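Local coordinates for fungal protease inhibitor-1 (Antheraea mylitta, PDB 3BT4), which inhibits trypsin, chymotrypsin and proteases from the fungi Aspergillus oryzae and Rhizopus oryzae, at residues K36-P41 with Y56-G61; V44-E49 with V67-L72; A51-Y56 with L72-G77. All blocks are in the same frame, centred on the assembly; numbering follows the deposited sequence.

Contact 1. Residues K36-P41 with Y56-G61; sequences KCACCP and YSKEIG
One backbone hydrogen bond joins the turn around Cys37 to the loop at Lys58: Cys37 N donates to Lys58 O over 2.7 Å, nearly straight at the hydrogen (163°) but arriving from above the carbonyl plane. Cys37 and Ala38 both have positive phi, and the chain here curls past residues 58-61 without pairing as a strand. At one end Lys36 CA comes within 3.9 Å of Gly61 CA, with the Lys36 CG methylene beside the same atom; a CB on Gly61 would point into this spot. At the other end the aliphatic part of Lys58 lies alongside the Cys37-Ala38 backbone. Its CG is set between the backbone N and the carbonyl carbon (chi1 74°), and from there the extended chain carries CD to 3.8 Å from Ala38 CB. The Ala38 methyl also meets Tyr56 OH, at 3.8 Å; that hydroxyl is hydrogen-bonded to the carbonyl of His33. The Cys37 side chain leaves the backbone on the side away from residues 56-61, and its SG forms a disulfide with Cys4. The contact thus combines a single polar link with methylene and methyl packing, and ties a cysteine-rich turn, itself cross-linked to the N-terminal region, to the long loop between strands 40-47 and 66-68.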
loop_
_atom_site.group_PDB
_atom_site.type_symbol
_atom_site.label_atom_id
_atom_site.label_comp_id
_atom_site.label_asym_id
_atom_site.label_seq_id
_atom_site.Cartn_x
_atom_site.Cartn_y
_atom_site.Cartn_z
ATOM N N LYS A 36 -6.786 -6.305 3.617
ATOM C CA LYS A 36 -6.824 -5.949 5.039
ATOM C C LYS A 36 -5.473 -6.251 5.695
ATOM O O LYS A 36 -4.919 -7.350 5.521
ATOM C CB LYS A 36 -7.971 -6.673 5.743
ATOM C CG LYS A 36 -9.342 -6.173 5.289
ATOM C CD LYS A 36 -10.495 -6.893 5.985
ATOM C CE LYS A 36 -10.938 -8.142 5.217
ATOM N NZ LYS A 36 -11.332 -7.821 3.811
ATOM N N CYS A 37 -4.940 -5.250 6.402
ATOM C CA CYS A 37 -3.620 -5.301 7.057
ATOM C C CYS A 37 -2.420 -5.557 6.124
ATOM O O CYS A 37 -1.304 -5.855 6.593
ATOM C CB CYS A 37 -3.631 -6.249 8.273
ATOM S SG CYS A 37 -4.796 -5.684 9.562
ATOM N N ALA A 38 -2.651 -5.420 4.812
ATOM C CA ALA A 38 -1.567 -5.479 3.825
ATOM C C ALA A 38 -0.864 -6.849 3.813
ATOM O O ALA A 38 0.339 -6.935 3.644
ATOM C CB ALA A 38 -0.569 -4.354 4.093
ATOM N N CYS A 39 -1.648 -7.917 3.970
ATOM C CA CYS A 39 -1.150 -9.302 3.973
ATOM C C CYS A 39 -0.697 -9.809 2.607
ATOM O O CYS A 39 0.080 -10.771 2.524
ATOM C CB CYS A 39 -2.207 -10.243 4.562
ATOM S SG CYS A 39 -2.610 -9.823 6.280
ATOM N N CYS A 40 -1.163 -9.150 1.546
ATOM C CA CYS A 40 -0.827 -9.560 0.177
ATOM C C CYS A 40 0.236 -8.690 -0.507
ATOM O O CYS A 40 0.210 -7.459 -0.409
ATOM C CB CYS A 40 -2.077 -9.639 -0.699
ATOM S SG CYS A 40 -3.215 -11.005 -0.286
ATOM N N PRO A 41 1.165 -9.340 -1.225
ATOM C CA PRO A 41 2.149 -8.631 -2.053
ATOM C C PRO A 41 1.466 -7.864 -3.186
ATOM O O PRO A 41 0.359 -8.198 -3.565
ATOM C CB PRO A 41 3.006 -9.776 -2.621
ATOM C CG PRO A 41 2.092 -11.000 -2.527
ATOM C CD PRO A 41 1.335 -10.802 -1.291
ATOM N N TYR A 56 -5.203 5.313 1.040
ATOM C CA TYR A 56 -4.602 4.037 1.390
ATOM C C TYR A 56 -4.714 3.850 2.888
ATOM O O TYR A 56 -4.159 4.646 3.661
ATOM C CB TYR A 56 -3.127 3.972 0.979
ATOM C CG TYR A 56 -2.495 2.631 1.283
ATOM C CD1 TYR A 56 -2.559 1.587 0.365
ATOM C CD2 TYR A 56 -1.855 2.396 2.503
ATOM C CE1 TYR A 56 -1.991 0.350 0.644
ATOM C CE2 TYR A 56 -1.292 1.148 2.799
ATOM C CZ TYR A 56 -1.362 0.141 1.852
ATOM O OH TYR A 56 -0.804 -1.081 2.113
ATOM N N SER A 57 -5.424 2.794 3.284
ATOM C CA SER A 57 -5.511 2.395 4.690
ATOM C C SER A 57 -5.633 0.876 4.787
ATOM O O SER A 57 -6.665 0.308 4.445
ATOM C CB SER A 57 -6.673 3.097 5.405
ATOM O OG SER A 57 -6.765 2.670 6.761
ATOM N N LYS A 58 -4.548 0.239 5.230
ATOM C CA LYS A 58 -4.488 -1.220 5.406
ATOM C C LYS A 58 -5.367 -1.671 6.570
ATOM O O LYS A 58 -5.962 -2.751 6.515
ATOM C CB LYS A 58 -3.052 -1.703 5.607
ATOM C CG LYS A 58 -2.470 -1.391 6.949
ATOM C CD LYS A 58 -1.146 -2.079 7.144
ATOM C CE LYS A 58 -0.519 -1.625 8.441
ATOM N NZ LYS A 58 0.653 -2.451 8.806
ATOM N N GLU A 59 -5.467 -0.819 7.592
ATOM C CA GLU A 59 -6.357 -1.029 8.738
ATOM C C GLU A 59 -7.780 -1.200 8.282
ATOM O O GLU A 59 -8.613 -1.752 8.987
ATOM C CB GLU A 59 -6.303 0.180 9.678
ATOM C CG GLU A 59 -5.007 0.336 10.444
ATOM C CD GLU A 59 -3.829 0.765 9.585
ATOM O OE1 GLU A 59 -2.689 0.406 9.942
ATOM O OE2 GLU A 59 -4.020 1.462 8.568
ATOM N N ILE A 60 -8.042 -0.725 7.080
ATOM C CA ILE A 60 -9.389 -0.595 6.569
ATOM C C ILE A 60 -9.607 -1.497 5.354
ATOM O O ILE A 60 -10.753 -1.707 4.912
ATOM C CB ILE A 60 -9.647 0.909 6.225
ATOM C CG1 ILE A 60 -10.802 1.475 7.039
ATOM C CG2 ILE A 60 -9.816 1.146 4.746
ATOM C CD1 ILE A 60 -10.362 2.090 8.349
ATOM N N GLY A 61 -8.501 -2.010 4.810
ATOM C CA GLY A 61 -8.517 -2.801 3.585
ATOM C C GLY A 61 -8.592 -2.019 2.282
ATOM O O GLY A 61 -8.815 -2.607 1.228
#

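Contact 2. Residues V44-E49 with V67-L72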
loop_
_atom_site.group_PDB
_atom_site.type_symbol
_atom_site.label_atom_id
_atom_site.label_comp_id
_atom_site.label_asym_id
_atom_site.label_seq_id
_atom_site.Cartn_x
_atom_site.Cartn_y
_atom_site.Cartn_z
ATOM N N VAL A 44 3.439 -2.248 -7.237
ATOM C CA VAL A 44 2.958 -0.889 -6.971
ATOM C C VAL A 44 3.523 0.189 -7.910
ATOM O O VAL A 44 4.632 0.079 -8.436
ATOM C CB VAL A 44 3.132 -0.497 -5.476
ATOM C CG1 VAL A 44 2.577 -1.605 -4.582
ATOM C CG2 VAL A 44 4.569 -0.244 -5.137
ATOM N N THR A 45 2.711 1.221 -8.118
ATOM C CA THR A 45 3.100 2.418 -8.838
ATOM C C THR A 45 3.305 3.561 -7.838
ATOM O O THR A 45 2.535 3.718 -6.903
ATOM C CB THR A 45 2.013 2.753 -9.884
ATOM O OG1 THR A 45 2.028 1.729 -10.888
ATOM C CG2 THR A 45 2.223 4.139 -10.546
ATOM N N LEU A 46 4.356 4.359 -8.021
ATOM C CA LEU A 46 4.560 5.502 -7.121
ATOM C C LEU A 46 4.190 6.836 -7.748
ATOM O O LEU A 46 4.422 7.074 -8.947
ATOM C CB LEU A 46 5.981 5.538 -6.534
ATOM C CG LEU A 46 6.467 4.293 -5.771
ATOM C CD1 LEU A 46 7.895 4.470 -5.288
ATOM C CD2 LEU A 46 5.534 3.925 -4.613
ATOM N N LEU A 47 3.607 7.698 -6.913
ATOM C CA LEU A 47 3.105 8.998 -7.342
ATOM C C LEU A 47 3.910 10.143 -6.753
ATOM O O LEU A 47 4.449 10.050 -5.649
ATOM C CB LEU A 47 1.629 9.143 -6.974
ATOM C CG LEU A 47 0.694 7.967 -7.295
ATOM C CD1 LEU A 47 -0.544 8.091 -6.475
ATOM C CD2 LEU A 47 0.342 7.871 -8.758
ATOM N N ARG A 48 3.985 11.223 -7.520
ATOM C CA ARG A 48 4.732 12.407 -7.152
ATOM C C ARG A 48 3.908 13.363 -6.288
ATOM O O ARG A 48 2.683 13.278 -6.233
ATOM C CB ARG A 48 5.175 13.147 -8.419
ATOM C CG ARG A 48 5.977 12.337 -9.425
ATOM C CD ARG A 48 7.372 12.138 -8.939
ATOM N NE ARG A 48 8.302 11.846 -10.028
ATOM C CZ ARG A 48 8.954 12.781 -10.720
ATOM N NH1 ARG A 48 8.759 14.072 -10.455
ATOM N NH2 ARG A 48 9.805 12.419 -11.670
ATOM N N GLU A 49 4.599 14.307 -5.652
ATOM C CA GLU A 49 3.952 15.364 -4.890
ATOM C C GLU A 49 2.924 16.133 -5.724
ATOM O O GLU A 49 3.210 16.546 -6.849
ATOM C CB GLU A 49 5.003 16.328 -4.335
ATOM C CG GLU A 49 4.417 17.341 -3.377
ATOM C CD GLU A 49 5.464 18.227 -2.700
ATOM O OE1 GLU A 49 6.643 18.245 -3.139
ATOM O OE2 GLU A 49 5.081 18.922 -1.736
ATOM N N VAL A 67 0.466 4.420 -5.098
ATOM C CA VAL A 67 0.608 5.085 -3.808
ATOM C C VAL A 67 1.595 6.250 -3.891
ATOM O O VAL A 67 2.449 6.281 -4.773
ATOM C CB VAL A 67 0.968 4.068 -2.670
ATOM C CG1 VAL A 67 -0.264 3.218 -2.281
ATOM C CG2 VAL A 67 2.156 3.190 -3.057
ATOM N N CYS A 68 1.464 7.219 -2.999
ATOM C CA CYS A 68 2.408 8.337 -2.957
ATOM C C CYS A 68 3.821 7.853 -2.658
ATOM O O CYS A 68 4.007 6.930 -1.847
ATOM C CB CYS A 68 1.975 9.368 -1.907
ATOM S SG CYS A 68 0.331 10.000 -2.223
ATOM N N GLN A 69 4.805 8.465 -3.303
ATOM C CA GLN A 69 6.193 8.067 -3.093
ATOM C C GLN A 69 6.671 8.561 -1.726
ATOM O O GLN A 69 6.766 9.769 -1.490
ATOM C CB GLN A 69 7.094 8.561 -4.231
ATOM C CG GLN A 69 8.518 7.989 -4.216
ATOM C CD GLN A 69 9.267 8.165 -5.543
ATOM O OE1 GLN A 69 9.077 9.151 -6.265
ATOM N NE2 GLN A 69 10.122 7.201 -5.868
ATOM N N GLU A 70 6.958 7.603 -0.837
ATOM C CA GLU A 70 7.405 7.866 0.540
ATOM C C GLU A 70 8.467 8.951 0.601
ATOM O O GLU A 70 9.364 8.967 -0.248
ATOM C CB GLU A 70 7.922 6.576 1.201
ATOM C CG GLU A 70 6.831 5.612 1.627
ATOM C CD GLU A 70 6.365 4.689 0.502
ATOM O OE1 GLU A 70 5.253 4.114 0.623
ATOM O OE2 GLU A 70 7.106 4.547 -0.496
ATOM N N PRO A 71 8.389 9.855 1.603
ATOM C CA PRO A 71 7.470 9.918 2.740
ATOM C C PRO A 71 6.196 10.739 2.491
ATOM O O PRO A 71 5.534 11.163 3.448
ATOM C CB PRO A 71 8.323 10.595 3.819
ATOM C CG PRO A 71 9.259 11.475 3.062
ATOM C CD PRO A 71 9.347 10.972 1.639
ATOM N N LEU A 72 5.865 10.971 1.221
ATOM C CA LEU A 72 4.626 11.668 0.843
ATOM C C LEU A 72 3.426 10.883 1.318
ATOM O O LEU A 72 3.433 9.639 1.283
ATOM C CB LEU A 72 4.537 11.837 -0.679
ATOM C CG LEU A 72 5.058 13.028 -1.487
ATOM C CD1 LEU A 72 6.189 13.793 -0.867
ATOM C CD2 LEU A 72 5.452 12.554 -2.869
#
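Strands 40-47 and 66-68 run parallel here, with Leu46 paired to Val67 and Leu47 to Cys68. Three backbone bonds form a short ladder: Val67 N to Thr45 O, Leu47 N to Val67 O and Gln69 N to Leu47 O. The middle one, 2.8 Å from Leu47 N to Val67 O, is the most bent, at 141° at the hydrogen. Leu46 and Val67 lie on one face of the sheet. Leu46 divides its two methyls between neighbours: CD2 packs on Val67 CG2 at 3.8 Å, while CD1 lies against the Gln69 side chain, 3.6 Å from NE2 and close to CG as well. With CG anti to the backbone N (chi1 -170°) and the chain extended beyond it, Gln69 passes across Leu46 at about a right angle. If an alanine stood at Leu46, Val67 CG2 would probably lose its methyl partner, and the outer part of Gln69, no longer held against CD1, would be freer to turn. Leu47 occupies the face shared with Cys68; its CG rests 3.5 Å from Val67 O, the carbonyl that accepts from Leu47 N. Beyond the ladder, Leu72 CD2 returns to residues 44-49 and meets Glu49 N at 3.4 Å, covering the backbone where strand pairing has ended. Glu70 turns its carboxylate to Arg30 of strand 28-30 in a salt bridge. Backbone bonding therefore sets the register, while apolar side chains pack over the strand pair at the edge of the three-stranded mixed sheet, where Cys68 adds a covalent tie to Cys79.

Contact 3. Residues A51-Y56 with L72-G77; sequences AACKTY and LKCLNG
Cys53 reaches straight to Cys74, and the two SG atoms are joined in a disulfide of 2.0 Å whose chi3 of 96° sets the two CB-SG bonds nearly perpendicular. The halves of the bridge are built differently. In Cys53 the sulfur sits between the backbone N and the carbonyl carbon (chi1 50°), whereas in Cys74 it stands anti to N (chi1 -170°), extending from the strand toward the loop. Next to the bridge, Cys53 N donates to Gly77 O at 3.0 Å; the bond is fairly straight at the hydrogen, but the donor stands well above the carbonyl plane. The same oxygen receives a CA-H...O contact from Ala52 CA at 3.3 Å, and Ala52 CB brushes it too. A longer CA-H...O contact runs back from Gly77 CA to Cys53 O, at 3.6 Å. Gly77, with positive phi, thus meets residues 52-53 through its backbone alone. Farther along the loop, a water accepts from Tyr56 N at 2.7 Å and gives a weak, long bond to Cys74 O, so one water links the two backbones, weakly at the Cys74 end. The contact lies near the surface and joins the irregular run after strand 40-47 to the two-stranded antiparallel hairpin of strands 73-75 and 78-80. Cys79 of the second hairpin strand touches Cys53, and the backbone of Ala51 is bonded to Cys79. On strand 66-68, Cys68 packs against both Cys53 and Cys74, so the bridge, including its hairpin end, lies against this edge strand of the mixed sheet.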
loop_
_atom_site.group_PDB
_atom_site.type_symbol
_atom_site.label_atom_id
_atom_site.label_comp_id
_atom_site.label_asym_id
_atom_site.label_seq_id
_atom_site.Cartn_x
_atom_site.Cartn_y
_atom_site.Cartn_z
ATOM N N ALA A 51 0.254 15.070 -7.122
ATOM C CA ALA A 51 -0.512 14.158 -7.975
ATOM C C ALA A 51 -1.680 13.588 -7.175
ATOM O O ALA A 51 -1.566 13.385 -5.989
ATOM C CB ALA A 51 0.364 13.056 -8.513
ATOM N N ALA A 52 -2.813 13.386 -7.841
ATOM C CA ALA A 52 -3.993 12.803 -7.223
ATOM C C ALA A 52 -3.750 11.356 -6.806
ATOM O O ALA A 52 -3.053 10.608 -7.487
ATOM C CB ALA A 52 -5.187 12.892 -8.174
ATOM N N CYS A 53 -4.338 10.973 -5.681
ATOM C CA CYS A 53 -4.179 9.633 -5.137
ATOM C C CYS A 53 -5.465 9.169 -4.468
ATOM O O CYS A 53 -6.231 9.991 -3.952
ATOM C CB CYS A 53 -3.064 9.622 -4.097
ATOM S SG CYS A 53 -3.258 10.933 -2.873
ATOM N N LYS A 54 -5.672 7.850 -4.462
ATOM C CA LYS A 54 -6.772 7.241 -3.716
ATOM C C LYS A 54 -6.304 6.880 -2.319
ATOM O O LYS A 54 -5.177 6.442 -2.128
ATOM C CB LYS A 54 -7.291 5.990 -4.418
ATOM C CG LYS A 54 -7.578 6.152 -5.916
ATOM C CD LYS A 54 -7.530 4.787 -6.636
ATOM C CE LYS A 54 -8.655 3.870 -6.147
ATOM N NZ LYS A 54 -8.926 2.679 -7.038
ATOM N N THR A 55 -7.187 7.056 -1.341
ATOM C CA THR A 55 -6.849 6.815 0.063
ATOM C C THR A 55 -6.295 5.382 0.303
ATOM O O THR A 55 -6.820 4.376 -0.207
ATOM C CB THR A 55 -8.065 7.094 0.999
ATOM O OG1 THR A 55 -9.157 6.254 0.624
ATOM C CG2 THR A 55 -8.525 8.511 0.887
ATOM N N TYR A 56 -5.203 5.313 1.040
ATOM C CA TYR A 56 -4.602 4.037 1.390
ATOM C C TYR A 56 -4.714 3.850 2.888
ATOM O O TYR A 56 -4.159 4.646 3.661
ATOM C CB TYR A 56 -3.127 3.972 0.979
ATOM C CG TYR A 56 -2.495 2.631 1.283
ATOM C CD1 TYR A 56 -2.559 1.587 0.365
ATOM C CD2 TYR A 56 -1.855 2.396 2.503
ATOM C CE1 TYR A 56 -1.991 0.350 0.644
ATOM C CE2 TYR A 56 -1.292 1.148 2.799
ATOM C CZ TYR A 56 -1.362 0.141 1.852
ATOM O OH TYR A 56 -0.804 -1.081 2.113
ATOM N N LEU A 72 5.865 10.971 1.221
ATOM C CA LEU A 72 4.626 11.668 0.843
ATOM C C LEU A 72 3.426 10.883 1.318
ATOM O O LEU A 72 3.433 9.639 1.283
ATOM C CB LEU A 72 4.537 11.837 -0.679
ATOM C CG LEU A 72 5.058 13.028 -1.487
ATOM C CD1 LEU A 72 6.189 13.793 -0.867
ATOM C CD2 LEU A 72 5.452 12.554 -2.869
ATOM N N LYS A 73 2.394 11.603 1.768
ATOM C CA LYS A 73 1.155 10.944 2.185
ATOM C C LYS A 73 -0.035 11.434 1.364
ATOM O O LYS A 73 -0.099 12.593 0.988
ATOM C CB LYS A 73 0.898 11.117 3.701
ATOM C CG LYS A 73 2.026 10.602 4.670
ATOM C CD LYS A 73 2.603 9.214 4.279
ATOM C CE LYS A 73 3.645 8.622 5.274
ATOM N NZ LYS A 73 4.753 9.541 5.696
ATOM N N CYS A 74 -0.971 10.537 1.093
ATOM C CA CYS A 74 -2.199 10.888 0.413
ATOM C C CYS A 74 -3.182 11.572 1.355
ATOM O O CYS A 74 -3.942 10.911 2.068
ATOM C CB CYS A 74 -2.851 9.652 -0.203
ATOM S SG CYS A 74 -4.201 10.060 -1.282
ATOM N N LEU A 75 -3.166 12.902 1.332
ATOM C CA LEU A 75 -4.062 13.700 2.148
ATOM C C LEU A 75 -4.916 14.568 1.256
ATOM O O LEU A 75 -4.406 15.239 0.353
ATOM C CB LEU A 75 -3.277 14.587 3.120
ATOM C CG LEU A 75 -2.508 13.906 4.260
ATOM C CD1 LEU A 75 -1.779 14.941 5.091
ATOM C CD2 LEU A 75 -3.455 13.088 5.138
ATOM N N ASN A 76 -6.217 14.572 1.532
ATOM C CA ASN A 76 -7.185 15.355 0.755
ATOM C C ASN A 76 -7.192 14.949 -0.727
ATOM O O ASN A 76 -7.568 15.728 -1.605
ATOM C CB ASN A 76 -6.963 16.869 0.955
ATOM C CG ASN A 76 -7.032 17.303 2.448
ATOM O OD1 ASN A 76 -6.576 18.385 2.812
ATOM N ND2 ASN A 76 -7.601 16.456 3.299
ATOM N N GLY A 77 -6.764 13.711 -0.986
ATOM C CA GLY A 77 -6.777 13.130 -2.342
ATOM C C GLY A 77 -5.594 13.551 -3.196
ATOM O O GLY A 77 -5.615 13.385 -4.401
HETATM O O HOH W 1 -5.006 7.681 2.296
#

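The segments of the three contacts alternate along the sequence of a small, disulfide-rich inhibitor. Tyr56 belongs to contacts 1 and 3, whose centres lie about 16 Å apart; its ring also touches contact 2, with Tyr56 CD1 3.9 Å from Val67 CG1. Contacts 2 and 3 are nearer neighbours, with centres about 9 Å apart, and share Leu72. Between them Cys68 SG packs 3.8 Å from Cys53 SG, bringing two disulfides together, and Leu47 CD1 lies 3.8 Å from Cys53 CB. Contacts 1 and 2 stand on opposite sides of the chain's centre; strand 40-47 starts just after the touching residues of contact 1 and leads into contact 2.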